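Local coordinates for SCARECROW-LIKE protein 7 (Oryza sativa Japonica Group, PDB 5HYZ) that probably acts as a transcription factor in plant development and abiotic stress resistance, binding DNA through its GRAS domain, at residues A[84-89]-A[270-275]. Sequence-based numbering, arbitrary orientation.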
# COMPACT_ATOMS: atom_id res chain seq x y z
N ASN A 84 -0.37 8.93 -6.29
CA ASN A 84 -0.93 7.84 -5.51
C ASN A 84 0.08 6.81 -5.03
O ASN A 84 -0.18 6.09 -4.06
CB ASN A 84 -2.04 7.17 -6.29
CG ASN A 84 -3.17 8.16 -6.67
OD1 ASN A 84 -3.45 9.14 -5.97
ND2 ASN A 84 -3.80 7.90 -7.81
N ASP A 85 1.24 6.77 -5.66
CA ASP A 85 2.34 6.03 -5.07
C ASP A 85 2.98 6.81 -3.87
O ASP A 85 3.47 6.22 -2.92
CB ASP A 85 3.39 5.70 -6.13
CG ASP A 85 4.50 4.84 -5.57
OD1 ASP A 85 4.30 3.61 -5.46
OD2 ASP A 85 5.56 5.40 -5.22
N ALA A 86 2.94 8.13 -3.89
CA ALA A 86 3.61 8.87 -2.82
C ALA A 86 2.72 9.19 -1.63
O ALA A 86 3.21 9.47 -0.53
CB ALA A 86 4.16 10.18 -3.40
N CYS A 87 1.42 9.23 -1.86
CA CYS A 87 0.48 9.76 -0.89
C CYS A 87 -0.72 8.81 -0.76
O CYS A 87 -1.01 8.06 -1.69
CB CYS A 87 -0.03 11.12 -1.34
SG CYS A 87 1.32 12.37 -1.54
N PRO A 88 -1.42 8.87 0.36
CA PRO A 88 -2.54 7.95 0.61
C PRO A 88 -3.91 8.48 0.17
O PRO A 88 -4.94 7.81 0.46
CB PRO A 88 -2.52 7.80 2.13
CG PRO A 88 -2.04 9.14 2.61
CD PRO A 88 -1.01 9.58 1.59
N TYR A 89 -3.94 9.62 -0.53
CA TYR A 89 -5.21 10.26 -0.91
C TYR A 89 -6.18 9.35 -1.64
O TYR A 89 -7.33 9.18 -1.18
CB TYR A 89 -4.93 11.52 -1.78
CG TYR A 89 -4.03 12.54 -1.05
CD1 TYR A 89 -4.42 13.10 0.15
CD2 TYR A 89 -2.80 12.93 -1.58
CE1 TYR A 89 -3.60 14.00 0.85
CE2 TYR A 89 -1.97 13.85 -0.90
CZ TYR A 89 -2.37 14.37 0.29
OH TYR A 89 -1.58 15.29 0.98
N ASP A 270 6.70 16.83 -0.24
CA ASP A 270 8.09 17.05 0.19
C ASP A 270 8.58 15.96 1.12
O ASP A 270 9.77 15.62 1.14
CB ASP A 270 8.23 18.37 0.93
CG ASP A 270 9.69 18.78 1.13
OD1 ASP A 270 10.44 18.73 0.15
OD2 ASP A 270 10.07 19.12 2.27
N VAL A 271 7.68 15.47 1.96
CA VAL A 271 8.12 14.44 2.89
C VAL A 271 8.27 13.10 2.15
O VAL A 271 9.03 12.23 2.57
CB VAL A 271 7.13 14.34 4.12
CG1 VAL A 271 7.44 13.15 4.98
CG2 VAL A 271 7.22 15.60 4.96
N ALA A 272 7.55 12.95 1.03
CA ALA A 272 7.48 11.67 0.34
C ALA A 272 8.54 11.45 -0.75
O ALA A 272 8.96 10.31 -1.00
CB ALA A 272 6.06 11.49 -0.28
N MSE A 273 8.97 12.52 -1.42
CA MSE A 273 9.85 12.38 -2.57
C MSE A 273 11.09 13.27 -2.45
O MSE A 273 11.09 14.23 -1.69
CB MSE A 273 9.08 12.70 -3.85
CG MSE A 273 7.89 11.77 -4.11
SE MSE A 273 6.75 12.50 -5.54
CE MSE A 273 6.37 14.14 -4.66
N THR A 274 12.14 12.96 -3.21
CA THR A 274 13.36 13.79 -3.16
C THR A 274 13.13 15.16 -3.81
O THR A 274 12.29 15.28 -4.72
CB THR A 274 14.53 13.12 -3.90
OG1 THR A 274 14.17 12.96 -5.28
CG2 THR A 274 14.83 11.75 -3.33
N ARG A 275 13.91 16.15 -3.37
CA ARG A 275 13.93 17.50 -3.95
C ARG A 275 14.28 17.53 -5.45
O ARG A 275 13.90 18.46 -6.14
CB ARG A 275 14.93 18.37 -3.19
CG ARG A 275 14.53 18.72 -1.76
CD ARG A 275 13.48 19.82 -1.76
NE ARG A 275 12.85 19.99 -0.46
CZ ARG A 275 13.24 20.83 0.49
NH1 ARG A 275 14.28 21.63 0.28
NH2 ARG A 275 12.59 20.91 1.64
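Two helices meet near their C-terminal parts at the surface of the GRAS domain, a Rossmann-like fold joined to a helix bundle: Ala-86, closing helix 74-86, faces Ala-272, in the last part of helix 251-272. Each CA-CB bond points toward the other segment, and the methyls touch at 3.9 Å (Ala-86 CB to Ala-272 CB). With side chains this short the backbones come close, 5.7 Å between the CA atoms of Ala-86 and Ala-272. The methyl of Ala-272 also rests against the carbonyl oxygen of Ala-86, CB to O 3.5 Å, a van der Waals contact; no hydrogen bond links the two segments. Met-273, present as selenomethionine, completes the apolar patch. With CG anti to the carbonyl carbon (chi1 -62°) and the chain extended at chi2, its CG and SE both come to 4.1 Å from Ala-86 CB; the bend at chi3 turns only CE. Deeper in, Cys-87 packs on Ser-268 and Leu-269 of helix 251-272, while Tyr-89 OH hydrogen-bonds Ser-268 OG. Behind the contact, Arg-275 folds back on Asp-270 across the loop residues Met-273 and Thr-274, and Arg-280 gives the carboxylate a second cationic partner. The Arg-275 guanidinium grips it side-on, NE to Asp-270 OD1 at 2.8 Å and NH2 to Asp-270 OD2 at 3.2 Å, the latter nearly straight at 176°.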